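Local atomic coordinates of aminopeptidase N (Francisella tularensis subsp. tularensis, PDB entry 5DLL), a protein that probably releases N-terminal amino acids, preferably alanine, from peptides as a zinc-dependent metallopeptidase of the M1 family. Residues T343-L346 against N347-V351; M402-L406 against L407-G411; L482-A485 against D486-E489; L845-I848 against K849-P853. All coordinates share one frame; numbering follows the deposited sequence.

Contact 1 of 4, residues T343-L346 against N347-V351; sequences TSDL and NSRDV
Thr343 O is gripped twice by Asn347, where helix 328-346 of the M1 metallopeptidase domain gives way to helix 349-369. The side-chain amide gives the better bond, Asn347 ND2 reaching Thr343 O at 2.9 Å with a fairly straight N-H (154°). It lands on a lone pair in the carbonyl plane, and the oxygen lies close to the plane of the amide. The backbone adds a weak second bond, Asn347 N to Thr343 O at 3.1 Å. Asn347 ND2 also bonds Gln304 OE1 on helix 297-312, which carries zinc ligands His309 and His313; helix 328-346 brings the third, Glu332. Past the turn, Ser348 sits at the N-cap position of the next helix, its OG bonding Asp604 OD2. Asp345 and Arg349 run side by side into a salt bridge, with Arg349 NH1 3.0 Å from Asp345 OD1 and above the carboxylate plane. Each has a second charged partner, Arg252 for Asp345 OD2 and Glu341 for Arg349 NH1, while Trp248 NE1 also bonds Asp345 OD2. A bend at chi3 (55°) folds the arginine back, bringing one guanidinium face over Ser344, whose CB lies 3.2 Å from Arg349 NH1, off toward the rim.

Contact 2 of 4, residues M402-L406 against L407-G411; sequences MIHTL and LGEEG
A kink in helix 390-423, at Gly408-Glu410, is bridged here by a histidine-carboxylate hydrogen bond. Up to the kink the helix is regular: Leu407 N bonds Ile403 O at 3.0 Å, and Gly408 N bonds His404 O at 2.8 Å. There the pattern lapses: the amides of Glu409 and Glu410 have no bond to the preceding turn. Gly408 has a positive phi and an extended psi, and the short axes of 402-406 and 407-411 lie 77° apart. His404 reaches across the break. With CG anti to the backbone N (chi1 -174°), its ring swings toward residues 407-411, and His404 NE2 donates to Glu409 OE1 at 2.8 Å along a nearly straight N-H (161°). The oxygen lies at the ring edge, almost in its plane, although the carboxylate is turned well out of that plane. Glu409 comes to meet it through a bend at chi2. Phe412 meets the same imidazole ring. On another flank of the helix, Ile403 CG2 touches Leu407 CD1 at 3.7 Å, the two side chains running alongside each other against Met437 of helix 430-439. Glu409 OE1 also pairs with Arg252, and its OE2 accepts from Gln413 NE2. With the imidazole N-H and the guanidinium sharing one oxygen, the carboxylate is probably held in its charged form.

Contact 3 of 4, residues L482-A485 against D486-E489; sequences LPTA and DQKE
Thr484 meets Gln487 O with both its backbone and its side chain. Thr484 N donates to Gln487 O at 2.9 Å (160°). The threonine hydroxyl comes to the same acceptor, Thr484 OG1 to Gln487 O being 2.8 Å, and it also lies 2.7 Å from Asp486 OD1, within bonding distance of both oxygens. A chi1 of 50° places OG1 between the backbone N and the carbonyl carbon, within reach of either acceptor. The hydroxyl accepts as well, from Lys490 NZ. Residues 484-487 form a type I beta turn, with Thr484 CA and Gln487 CA 5.3 Å apart and helical backbone angles at the corner residues Ala485 and Asp486, in the loop between strands 472-480 and 495-502 of the Ig-like domain. The bond across its ends runs from Thr484 N to Gln487 O, the reverse of the usual direction from fourth residue to first. Asp486 OD1 has a further bond to Ser373 OG, on a loop of the M1 catalytic domain, and a weak one to Ser455 OG. Gln487 starts out away from residues 482-485; its OE1 accepts from Ser455 N and Lys490 NZ. Pro483 and Lys488, both exposed, touch: Lys488 CG lies 3.4 Å from Pro483 CB, and the bent lysine chain runs on past the threonine carbonyl, bringing Lys488 CE to 3.6 Å from Thr484 O.

Contact 4 of 4, residues L845-I848 against K849-P853; sequences LEKI and KASNP
Ser851 folds back on the final turn of helix 835-849, in the all-helical C-terminal domain assigned to ARM repeats, and bonds two of its carbonyls. Its hydroxyl donates to the helix, Ser851 OG to Lys847 O being 3.0 Å, and meets that oxygen almost head-on, with a C=O...OG angle of 162°. The torsion that allows this sets OG anti to the carbonyl carbon (chi1 -69°), turned back along the chain. Its amide bonds the carbonyl one residue nearer along the chain, Ser851 N to Ile848 O at 3.3 Å, an i to i-3 bond at the helix end. Just before it the ordinary helical spacing still holds, with Lys849 N to Leu845 O at 3.0 Å and Ala850 N to Glu846 O also at 3.0 Å. Asn852 then takes a positive phi that swings the chain toward helix 855-866. Farther out, Ile848 turns inward onto Val857 of that helix, Ala806 of helix 800-815 and Leu827, while Leu845 packs on Leu865 and Trp830. On the exposed side, Lys847 NZ makes a long, weak ion pair with Asp807, and a bound phosphate, probably from the crystallisation liquor, lies about 4 Å from the lysine side chain. Pro853, itself against Asp813, brings its ring up to the helix end, with Pro853 CG 3.4 Å from Ile848 O.

In the fold
From the N terminus the four contacts follow in series, each local to one short stretch, so none nests in or crosses another. Contacts 1 and 2 belong to the catalytic domain, one turning helix 328-346 into helix 349-369, the other bending helix 390-423. Their centres are about 18 Å apart and the two do not touch, yet Arg252 of helix 236-253 joins them, pairing with Asp345 and with Glu409. Contact 3 closes a turn in the Ig-like domain, about 30 Å from contact 2 between centres, and ties that domain back to the catalytic one. Contact 4 ends a C-terminal helix, across the chain's centre from contacts 1 and 2.

Contact 1 of 4, residues T343-L346 against N347-V351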
loop_
_atom_site.group_PDB
_atom_site.type_symbol
_atom_site.label_atom_id
_atom_site.label_comp_id
_atom_site.label_asym_id
_atom_site.label_seq_id
_atom_site.Cartn_x
_atom_site.Cartn_y
_atom_site.Cartn_z
ATOM N N THR A 343 -10.374 -6.665 0.971
ATOM C CA THR A 343 -9.684 -7.671 0.177
ATOM C C THR A 343 -9.710 -9.061 0.838
ATOM O O THR A 343 -9.827 -10.067 0.142
ATOM C CB THR A 343 -8.247 -7.215 -0.128
ATOM O OG1 THR A 343 -8.307 -6.108 -1.030
ATOM C CG2 THR A 343 -7.422 -8.324 -0.775
ATOM N N SER A 344 -9.625 -9.110 2.167
ATOM C CA SER A 344 -9.636 -10.377 2.907
ATOM C C SER A 344 -10.970 -11.136 2.790
ATOM O O SER A 344 -10.990 -12.355 2.552
ATOM C CB SER A 344 -9.310 -10.121 4.380
ATOM O OG SER A 344 -7.970 -9.712 4.542
ATOM N N ASP A 345 -12.075 -10.413 2.959
ATOM C CA ASP A 345 -13.416 -10.999 2.853
ATOM C C ASP A 345 -13.730 -11.536 1.452
ATOM O O ASP A 345 -14.187 -12.668 1.314
ATOM C CB ASP A 345 -14.481 -9.972 3.258
ATOM C CG ASP A 345 -14.403 -9.586 4.735
ATOM O OD1 ASP A 345 -13.830 -10.361 5.539
ATOM O OD2 ASP A 345 -14.926 -8.504 5.089
ATOM N N LEU A 346 -13.473 -10.734 0.423
ATOM C CA LEU A 346 -13.822 -11.097 -0.961
ATOM C C LEU A 346 -12.770 -11.954 -1.687
ATOM O O LEU A 346 -12.990 -12.351 -2.833
ATOM C CB LEU A 346 -14.118 -9.840 -1.788
ATOM C CG LEU A 346 -15.477 -9.161 -1.583
ATOM C CD1 LEU A 346 -15.615 -8.563 -0.191
ATOM C CD2 LEU A 346 -15.671 -8.087 -2.641
ATOM N N ASN A 347 -11.636 -12.226 -1.042
ATOM C CA ASN A 347 -10.628 -13.144 -1.586
ATOM C C ASN A 347 -10.219 -14.143 -0.491
ATOM O O ASN A 347 -11.091 -14.740 0.131
ATOM C CB ASN A 347 -9.427 -12.373 -2.163
ATOM C CG ASN A 347 -9.832 -11.333 -3.204
ATOM O OD1 ASN A 347 -9.683 -11.556 -4.405
ATOM N ND2 ASN A 347 -10.341 -10.191 -2.747
ATOM N N SER A 348 -8.921 -14.327 -0.248
ATOM C CA SER A 348 -8.446 -15.181 0.844
ATOM C C SER A 348 -7.928 -14.346 2.013
ATOM O O SER A 348 -6.972 -13.585 1.854
ATOM C CB SER A 348 -7.326 -16.090 0.347
ATOM O OG SER A 348 -6.801 -16.863 1.414
ATOM N N ARG A 349 -8.545 -14.501 3.183
ATOM C CA ARG A 349 -8.149 -13.742 4.374
ATOM C C ARG A 349 -6.712 -14.031 4.775
ATOM O O ARG A 349 -5.941 -13.112 5.045
ATOM C CB ARG A 349 -9.057 -14.058 5.566
ATOM C CG ARG A 349 -10.478 -13.518 5.449
ATOM C CD ARG A 349 -11.109 -13.287 6.814
ATOM N NE ARG A 349 -10.276 -12.415 7.641
ATOM C CZ ARG A 349 -10.344 -11.084 7.670
ATOM N NH1 ARG A 349 -11.226 -10.413 6.934
ATOM N NH2 ARG A 349 -9.519 -10.415 8.459
ATOM N N ASP A 350 -6.366 -15.314 4.807
ATOM C CA ASP A 350 -5.067 -15.763 5.311
ATOM C C ASP A 350 -3.906 -15.283 4.440
ATOM O O ASP A 350 -2.872 -14.873 4.958
ATOM C CB ASP A 350 -5.038 -17.291 5.420
ATOM C CG ASP A 350 -6.107 -17.836 6.359
ATOM O OD1 ASP A 350 -6.201 -17.348 7.505
ATOM O OD2 ASP A 350 -6.851 -18.754 5.949
ATOM N N VAL A 351 -4.087 -15.328 3.122
ATOM C CA VAL A 351 -3.055 -14.893 2.179
ATOM C C VAL A 351 -2.861 -13.380 2.267
ATOM O O VAL A 351 -1.730 -12.897 2.392
ATOM C CB VAL A 351 -3.409 -15.286 0.727
ATOM C CG1 VAL A 351 -2.397 -14.711 -0.261
ATOM C CG2 VAL A 351 -3.480 -16.800 0.593
#

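Contact 2 of 4, residues M402-L406 against L407-G411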
loop_
_atom_site.group_PDB
_atom_site.type_symbol
_atom_site.label_atom_id
_atom_site.label_comp_id
_atom_site.label_asym_id
_atom_site.label_seq_id
_atom_site.Cartn_x
_atom_site.Cartn_y
_atom_site.Cartn_z
ATOM N N MET A 402 -5.327 -3.994 16.062
ATOM C CA MET A 402 -5.156 -4.411 17.456
ATOM C C MET A 402 -6.350 -4.049 18.337
ATOM O O MET A 402 -6.608 -4.720 19.336
ATOM C CB MET A 402 -3.880 -3.809 18.053
ATOM C CG MET A 402 -2.662 -4.709 17.933
ATOM S SD MET A 402 -1.139 -3.864 18.387
ATOM C CE MET A 402 -1.468 -3.463 20.095
ATOM N N ILE A 403 -7.063 -2.984 17.975
ATOM C CA ILE A 403 -8.282 -2.593 18.684
ATOM C C ILE A 403 -9.435 -3.504 18.264
ATOM O O ILE A 403 -10.290 -3.849 19.081
ATOM C CB ILE A 403 -8.659 -1.119 18.420
ATOM C CG1 ILE A 403 -7.515 -0.181 18.829
ATOM C CG2 ILE A 403 -9.912 -0.749 19.198
ATOM C CD1 ILE A 403 -7.664 1.239 18.323
ATOM N N HIS A 404 -9.458 -3.884 16.988
ATOM C CA HIS A 404 -10.393 -4.893 16.504
ATOM C C HIS A 404 -10.218 -6.206 17.275
ATOM O O HIS A 404 -11.199 -6.833 17.668
ATOM C CB HIS A 404 -10.192 -5.136 15.004
ATOM C CG HIS A 404 -11.206 -6.057 14.404
ATOM N ND1 HIS A 404 -11.132 -7.429 14.527
ATOM C CD2 HIS A 404 -12.322 -5.805 13.681
ATOM C CE1 HIS A 404 -12.158 -7.981 13.906
ATOM N NE2 HIS A 404 -12.894 -7.018 13.382
ATOM N N THR A 405 -8.965 -6.606 17.486
ATOM C CA THR A 405 -8.634 -7.828 18.229
ATOM C C THR A 405 -9.118 -7.760 19.682
ATOM O O THR A 405 -9.663 -8.732 20.207
ATOM C CB THR A 405 -7.108 -8.090 18.209
ATOM O OG1 THR A 405 -6.642 -8.104 16.855
ATOM C CG2 THR A 405 -6.761 -9.417 18.856
ATOM N N LEU A 406 -8.928 -6.605 20.318
ATOM C CA LEU A 406 -9.331 -6.407 21.712
ATOM C C LEU A 406 -10.847 -6.373 21.913
ATOM O O LEU A 406 -11.350 -6.913 22.898
ATOM C CB LEU A 406 -8.708 -5.125 22.272
ATOM C CG LEU A 406 -7.198 -5.182 22.528
ATOM C CD1 LEU A 406 -6.643 -3.791 22.798
ATOM C CD2 LEU A 406 -6.863 -6.123 23.678
ATOM N N LEU A 407 -11.569 -5.745 20.988
ATOM C CA LEU A 407 -13.019 -5.558 21.138
ATOM C C LEU A 407 -13.869 -6.625 20.454
ATOM O O LEU A 407 -15.019 -6.838 20.841
ATOM C CB LEU A 407 -13.437 -4.199 20.580
ATOM C CG LEU A 407 -12.873 -2.948 21.246
ATOM C CD1 LEU A 407 -13.276 -1.742 20.414
ATOM C CD2 LEU A 407 -13.355 -2.818 22.688
ATOM N N GLY A 408 -13.320 -7.270 19.425
ATOM C CA GLY A 408 -14.104 -8.151 18.565
ATOM C C GLY A 408 -14.922 -7.323 17.590
ATOM O O GLY A 408 -15.072 -6.111 17.771
ATOM N N GLU A 409 -15.457 -7.976 16.560
ATOM C CA GLU A 409 -16.140 -7.271 15.472
ATOM C C GLU A 409 -17.293 -6.407 15.977
ATOM O O GLU A 409 -17.379 -5.227 15.643
ATOM C CB GLU A 409 -16.648 -8.264 14.420
ATOM C CG GLU A 409 -17.489 -7.653 13.295
ATOM C CD GLU A 409 -16.696 -6.822 12.293
ATOM O OE1 GLU A 409 -15.453 -6.935 12.238
ATOM O OE2 GLU A 409 -17.331 -6.056 11.536
ATOM N N GLU A 410 -18.166 -6.995 16.780
ATOM C CA GLU A 410 -19.401 -6.331 17.185
ATOM C C GLU A 410 -19.099 -5.030 17.925
ATOM O O GLU A 410 -19.687 -3.989 17.624
ATOM C CB GLU A 410 -20.253 -7.271 18.044
ATOM C CG GLU A 410 -21.734 -6.909 18.102
ATOM C CD GLU A 410 -22.588 -7.981 18.769
ATOM O OE1 GLU A 410 -22.044 -9.026 19.190
ATOM O OE2 GLU A 410 -23.817 -7.779 18.871
ATOM N N GLY A 411 -18.159 -5.097 18.869
ATOM C CA GLY A 411 -17.742 -3.936 19.658
ATOM C C GLY A 411 -16.918 -2.916 18.888
ATOM O O GLY A 411 -16.923 -1.727 19.212
#

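Contact 3 of 4, residues L482-A485 against D486-E489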
loop_
_atom_site.group_PDB
_atom_site.type_symbol
_atom_site.label_atom_id
_atom_site.label_comp_id
_atom_site.label_asym_id
_atom_site.label_seq_id
_atom_site.Cartn_x
_atom_site.Cartn_y
_atom_site.Cartn_z
ATOM N N LEU A 482 13.961 -1.527 22.707
ATOM C CA LEU A 482 15.243 -0.841 22.867
ATOM C C LEU A 482 15.175 0.637 22.464
ATOM O O LEU A 482 14.269 1.038 21.734
ATOM C CB LEU A 482 16.315 -1.550 22.030
ATOM C CG LEU A 482 16.584 -3.019 22.362
ATOM C CD1 LEU A 482 17.543 -3.611 21.340
ATOM C CD2 LEU A 482 17.131 -3.170 23.775
ATOM N N PRO A 483 16.137 1.451 22.940
ATOM C CA PRO A 483 16.210 2.852 22.523
ATOM C C PRO A 483 16.454 3.016 21.021
ATOM O O PRO A 483 17.130 2.187 20.413
ATOM C CB PRO A 483 17.404 3.399 23.319
ATOM C CG PRO A 483 18.180 2.207 23.743
ATOM C CD PRO A 483 17.156 1.139 23.958
ATOM N N THR A 484 15.894 4.080 20.444
ATOM C CA THR A 484 16.072 4.410 19.025
ATOM C C THR A 484 16.726 5.784 18.874
ATOM O O THR A 484 16.949 6.495 19.858
ATOM C CB THR A 484 14.724 4.414 18.274
ATOM O OG1 THR A 484 13.772 5.205 18.995
ATOM C CG2 THR A 484 14.192 3.005 18.122
ATOM N N ALA A 485 17.035 6.150 17.632
ATOM C CA ALA A 485 17.634 7.448 17.333
ATOM C C ALA A 485 16.721 8.614 17.741
ATOM O O ALA A 485 17.191 9.611 18.300
ATOM C CB ALA A 485 17.979 7.536 15.853
ATOM N N ASP A 486 15.422 8.478 17.468
ATOM C CA ASP A 486 14.445 9.540 17.755
ATOM C C ASP A 486 14.118 9.690 19.248
ATOM O O ASP A 486 13.852 10.800 19.721
ATOM C CB ASP A 486 13.160 9.344 16.936
ATOM C CG ASP A 486 12.510 7.988 17.165
ATOM O OD1 ASP A 486 13.206 6.956 17.041
ATOM O OD2 ASP A 486 11.298 7.956 17.455
ATOM N N GLN A 487 14.134 8.580 19.984
ATOM C CA GLN A 487 13.962 8.616 21.438
ATOM C C GLN A 487 14.482 7.344 22.104
ATOM O O GLN A 487 14.347 6.248 21.558
ATOM C CB GLN A 487 12.493 8.833 21.810
ATOM C CG GLN A 487 11.518 7.917 21.089
ATOM C CD GLN A 487 10.213 7.725 21.839
ATOM O OE1 GLN A 487 9.580 6.676 21.739
ATOM N NE2 GLN A 487 9.808 8.733 22.599
ATOM N N LYS A 488 15.070 7.507 23.288
ATOM C CA LYS A 488 15.647 6.390 24.046
ATOM C C LYS A 488 14.792 5.941 25.240
ATOM O O LYS A 488 14.944 4.816 25.725
ATOM C CB LYS A 488 17.066 6.758 24.493
ATOM C CG LYS A 488 18.071 6.722 23.345
ATOM C CD LYS A 488 18.879 8.003 23.211
ATOM C CE LYS A 488 19.522 8.098 21.834
ATOM N NZ LYS A 488 20.230 9.392 21.633
ATOM N N GLU A 489 13.899 6.816 25.700
ATOM C CA GLU A 489 12.949 6.490 26.770
ATOM C C GLU A 489 11.796 5.625 26.239
ATOM O O GLU A 489 11.169 5.972 25.233
ATOM C CB GLU A 489 12.416 7.772 27.441
ATOM C CG GLU A 489 11.592 8.727 26.563
ATOM C CD GLU A 489 12.425 9.739 25.781
ATOM O OE1 GLU A 489 11.930 10.862 25.546
ATOM O OE2 GLU A 489 13.570 9.418 25.394
#

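Contact 4 of 4, residues L845-I848 against K849-P853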
loop_
_atom_site.group_PDB
_atom_site.type_symbol
_atom_site.label_atom_id
_atom_site.label_comp_id
_atom_site.label_asym_id
_atom_site.label_seq_id
_atom_site.Cartn_x
_atom_site.Cartn_y
_atom_site.Cartn_z
ATOM N N LEU A 845 29.596 2.111 -5.717
ATOM C CA LEU A 845 29.106 3.402 -5.233
ATOM C C LEU A 845 30.140 4.509 -5.461
ATOM O O LEU A 845 29.794 5.602 -5.901
ATOM C CB LEU A 845 28.732 3.329 -3.748
ATOM C CG LEU A 845 27.462 2.540 -3.416
ATOM C CD1 LEU A 845 27.267 2.467 -1.907
ATOM C CD2 LEU A 845 26.238 3.150 -4.086
ATOM N N GLU A 846 31.405 4.220 -5.166
ATOM C CA GLU A 846 32.487 5.188 -5.377
ATOM C C GLU A 846 32.737 5.460 -6.866
ATOM O O GLU A 846 33.179 6.546 -7.228
ATOM C CB GLU A 846 33.778 4.732 -4.674
ATOM C CG GLU A 846 33.806 5.050 -3.182
ATOM C CD GLU A 846 34.809 4.217 -2.399
ATOM O OE1 GLU A 846 35.711 3.606 -3.014
ATOM O OE2 GLU A 846 34.697 4.171 -1.154
ATOM N N LYS A 847 32.451 4.478 -7.717
ATOM C CA LYS A 847 32.548 4.651 -9.166
ATOM C C LYS A 847 31.474 5.613 -9.673
ATOM O O LYS A 847 31.725 6.423 -10.564
ATOM C CB LYS A 847 32.431 3.294 -9.869
ATOM C CG LYS A 847 32.902 3.269 -11.315
ATOM C CD LYS A 847 31.746 3.407 -12.287
ATOM C CE LYS A 847 32.223 3.368 -13.731
ATOM N NZ LYS A 847 32.825 2.059 -14.097
ATOM N N ILE A 848 30.281 5.523 -9.099
ATOM C CA ILE A 848 29.186 6.444 -9.416
ATOM C C ILE A 848 29.543 7.868 -8.958
ATOM O O ILE A 848 29.415 8.827 -9.719
ATOM C CB ILE A 848 27.857 5.972 -8.762
ATOM C CG1 ILE A 848 27.368 4.672 -9.421
ATOM C CG2 ILE A 848 26.774 7.043 -8.858
ATOM C CD1 ILE A 848 26.430 3.849 -8.559
ATOM N N LYS A 849 29.991 7.981 -7.711
ATOM C CA LYS A 849 30.413 9.254 -7.112
ATOM C C LYS A 849 31.522 9.951 -7.923
ATOM O O LYS A 849 31.511 11.173 -8.083
ATOM C CB LYS A 849 30.876 8.986 -5.671
ATOM C CG LYS A 849 31.548 10.134 -4.935
ATOM C CD LYS A 849 31.992 9.677 -3.550
ATOM C CE LYS A 849 33.125 10.520 -2.990
ATOM N NZ LYS A 849 32.703 11.922 -2.739
ATOM N N ALA A 850 32.458 9.161 -8.445
ATOM C CA ALA A 850 33.642 9.684 -9.123
ATOM C C ALA A 850 33.433 9.983 -10.614
ATOM O O ALA A 850 34.345 10.487 -11.267
ATOM C CB ALA A 850 34.802 8.715 -8.945
ATOM N N SER A 851 32.253 9.679 -11.153
ATOM C CA SER A 851 31.959 9.936 -12.572
ATOM C C SER A 851 31.130 11.208 -12.809
ATOM O O SER A 851 30.521 11.367 -13.867
ATOM C CB SER A 851 31.255 8.723 -13.186
ATOM O OG SER A 851 32.154 7.632 -13.282
ATOM N N ASN A 852 31.132 12.116 -11.835
ATOM C CA ASN A 852 30.402 13.379 -11.932
ATOM C C ASN A 852 28.948 13.172 -12.348
ATOM O O ASN A 852 28.565 13.475 -13.481
ATOM C CB ASN A 852 31.107 14.346 -12.893
ATOM C CG ASN A 852 30.466 15.726 -12.915
ATOM O OD1 ASN A 852 29.907 16.191 -11.915
ATOM N ND2 ASN A 852 30.538 16.385 -14.063
ATOM N N PRO A 853 28.135 12.636 -11.430
ATOM C CA PRO A 853 26.715 12.502 -11.680
ATOM C C PRO A 853 25.982 13.770 -11.269
ATOM O O PRO A 853 26.605 14.716 -10.774
ATOM C CB PRO A 853 26.327 11.343 -10.775
ATOM C CG PRO A 853 27.240 11.470 -9.603
ATOM C CD PRO A 853 28.504 12.123 -10.097
#